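Local coordinates for UBX domain-containing protein 7 (Homo sapiens, PDB 5X3P) that links a subset of NEDD8-associated cullin RING ligases to the segregase VCP/p97 as a ubiquitin-binding adapter, its UBX domain, the part in this crystal, mediating the p97 interaction, at residues A31-V36 with F46-N51. The protein carries 1 engineered substitution. Numbering follows the deposited sequence.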
loop_
_atom_site.group_PDB
_atom_site.type_symbol
_atom_site.label_atom_id
_atom_site.label_comp_id
_atom_site.label_asym_id
_atom_site.label_seq_id
_atom_site.Cartn_x
_atom_site.Cartn_y
_atom_site.Cartn_z
ATOM N N ALA A 31 -7.148 0.189 4.506
ATOM C CA ALA A 31 -6.734 1.488 5.026
ATOM C C ALA A 31 -5.723 2.161 4.096
ATOM O O ALA A 31 -5.798 3.373 3.831
ATOM C CB ALA A 31 -6.160 1.334 6.432
ATOM N N LEU A 32 -4.774 1.367 3.608
ATOM C CA LEU A 32 -3.768 1.862 2.669
ATOM C C LEU A 32 -4.400 2.204 1.317
ATOM O O LEU A 32 -4.079 3.247 0.724
ATOM C CB LEU A 32 -2.678 0.806 2.472
ATOM C CG LEU A 32 -1.616 1.122 1.426
ATOM C CD1 LEU A 32 -0.977 2.483 1.757
ATOM C CD2 LEU A 32 -0.576 -0.033 1.408
ATOM N N VAL A 33 -5.280 1.321 0.829
ATOM C CA VAL A 33 -5.996 1.557 -0.428
ATOM C C VAL A 33 -6.798 2.847 -0.353
ATOM O O VAL A 33 -6.770 3.650 -1.285
ATOM C CB VAL A 33 -6.932 0.376 -0.784
ATOM C CG1 VAL A 33 -7.825 0.711 -1.990
ATOM C CG2 VAL A 33 -6.100 -0.871 -1.091
ATOM N N LYS A 34 -7.506 3.041 0.761
ATOM C CA LYS A 34 -8.318 4.242 0.946
ATOM C C LYS A 34 -7.459 5.492 1.103
ATOM O O LYS A 34 -7.821 6.563 0.630
ATOM C CB LYS A 34 -9.270 4.092 2.148
ATOM C CG LYS A 34 -10.550 3.279 1.864
ATOM C CD LYS A 34 -11.431 3.089 3.133
ATOM C CE LYS A 34 -11.880 4.420 3.771
ATOM N NZ LYS A 34 -10.955 4.931 4.837
ATOM N N HIS A 35 -6.313 5.365 1.765
ATOM C CA HIS A 35 -5.417 6.508 1.875
ATOM C C HIS A 35 -4.942 6.974 0.508
ATOM O O HIS A 35 -4.913 8.174 0.223
ATOM C CB HIS A 35 -4.205 6.211 2.748
ATOM C CG HIS A 35 -3.248 7.356 2.815
ATOM N ND1 HIS A 35 -3.490 8.478 3.578
ATOM C CD2 HIS A 35 -2.079 7.584 2.168
ATOM C CE1 HIS A 35 -2.495 9.333 3.427
ATOM N NE2 HIS A 35 -1.621 8.815 2.578
ATOM N N VAL A 36 -4.552 6.028 -0.343
ATOM C CA VAL A 36 -4.083 6.380 -1.680
ATOM C C VAL A 36 -5.218 6.968 -2.530
ATOM O O VAL A 36 -5.004 7.872 -3.340
ATOM C CB VAL A 36 -3.411 5.163 -2.369
ATOM C CG1 VAL A 36 -3.139 5.446 -3.830
ATOM C CG2 VAL A 36 -2.108 4.810 -1.639
ATOM N N PHE A 46 -6.035 2.581 -10.256
ATOM C CA PHE A 46 -4.663 2.375 -9.754
ATOM C C PHE A 46 -4.558 1.167 -8.830
ATOM O O PHE A 46 -5.535 0.786 -8.177
ATOM C CB PHE A 46 -4.156 3.620 -9.021
ATOM C CG PHE A 46 -4.083 4.839 -9.894
ATOM C CD1 PHE A 46 -5.186 5.676 -10.034
ATOM C CD2 PHE A 46 -2.925 5.132 -10.601
ATOM C CE1 PHE A 46 -5.131 6.799 -10.867
ATOM C CE2 PHE A 46 -2.857 6.243 -11.444
ATOM C CZ PHE A 46 -3.957 7.085 -11.577
ATOM N N GLU A 47 -3.374 0.557 -8.780
ATOM C CA GLU A 47 -3.139 -0.590 -7.899
ATOM C C GLU A 47 -1.834 -0.334 -7.156
ATOM O O GLU A 47 -1.066 0.574 -7.529
ATOM C CB GLU A 47 -3.041 -1.882 -8.698
ATOM C CG GLU A 47 -1.934 -1.895 -9.773
ATOM C CD GLU A 47 -1.910 -3.202 -10.534
ATOM O OE1 GLU A 47 -2.010 -4.258 -9.880
ATOM O OE2 GLU A 47 -1.816 -3.182 -11.777
ATOM N N LEU A 48 -1.579 -1.097 -6.103
ATOM C CA LEU A 48 -0.384 -0.869 -5.306
ATOM C C LEU A 48 0.548 -2.061 -5.511
ATOM O O LEU A 48 0.094 -3.203 -5.583
ATOM C CB LEU A 48 -0.750 -0.698 -3.825
ATOM C CG LEU A 48 -1.888 0.306 -3.610
ATOM C CD1 LEU A 48 -2.398 0.268 -2.176
ATOM C CD2 LEU A 48 -1.424 1.702 -3.972
ATOM N N LEU A 49 1.842 -1.789 -5.637
ATOM C CA LEU A 49 2.851 -2.838 -5.768
ATOM C C LEU A 49 3.952 -2.533 -4.780
ATOM O O LEU A 49 4.403 -1.399 -4.720
ATOM C CB LEU A 49 3.443 -2.860 -7.176
ATOM C CG LEU A 49 2.679 -3.659 -8.231
ATOM C CD1 LEU A 49 1.549 -2.832 -8.814
ATOM C CD2 LEU A 49 3.611 -4.163 -9.336
ATOM N N THR A 50 4.385 -3.520 -3.996
ATOM C CA THR A 50 5.516 -3.285 -3.097
ATOM C C THR A 50 6.792 -3.564 -3.854
ATOM O O THR A 50 6.802 -4.408 -4.750
ATOM C CB THR A 50 5.472 -4.161 -1.821
ATOM O OG1 THR A 50 5.466 -5.549 -2.196
ATOM C CG2 THR A 50 4.241 -3.822 -0.979
ATOM N N ASN A 51 7.874 -2.881 -3.489
ATOM C CA ASN A 51 9.139 -3.065 -4.212
ATOM C C ASN A 51 9.862 -4.384 -3.903
ATOM O O ASN A 51 10.092 -5.206 -4.791
ATOM C CB ASN A 51 10.097 -1.895 -3.972
ATOM C CG ASN A 51 11.283 -1.917 -4.933
ATOM O OD1 ASN A 51 11.144 -2.310 -6.091
ATOM N ND2 ASN A 51 12.453 -1.526 -4.445
#
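Leu48 has CG anti to its own carbonyl carbon (chi1 -49°), which, with CB already pointing toward the helix, sets CG at helix 29-38; chi2 of 170° then sets the two methyls. Val33 meets the leucine through CG2, and Val36 through both branches, CG2 the nearer. The contact belongs to the hydrophobic core of the UBX domain, a ubiquitin-like beta-grasp fold in which a helix packs on a mixed sheet. The axes of helix segment 31-36 and strand 46-50 come within 9.8 Å, with 125° between their N-to-C directions. The two methyls of Leu48 divide the work. CD1 sits 3.8 Å from Leu32 CG and 4.0 Å from Val33 CG2. CD2 turns to the next helical turn and lies 3.9 Å from Val36 CG2. All four side chains are buried and apolar. Val77 of strand 74-81 also touches Leu48, while Leu32 reaches on to Leu9, Leu11, Ile21 and Leu23. The helix therefore joins strand 46-50 to both strands of the first hairpin. At Leu48, an alanine lacks CG and both methyls, which would probably leave a gap facing Leu32, Val33 and Val36. Leu32 and Leu48 run alongside each other in opposing senses, with Leu32 CD2 4.0 Å from Leu48 CD1.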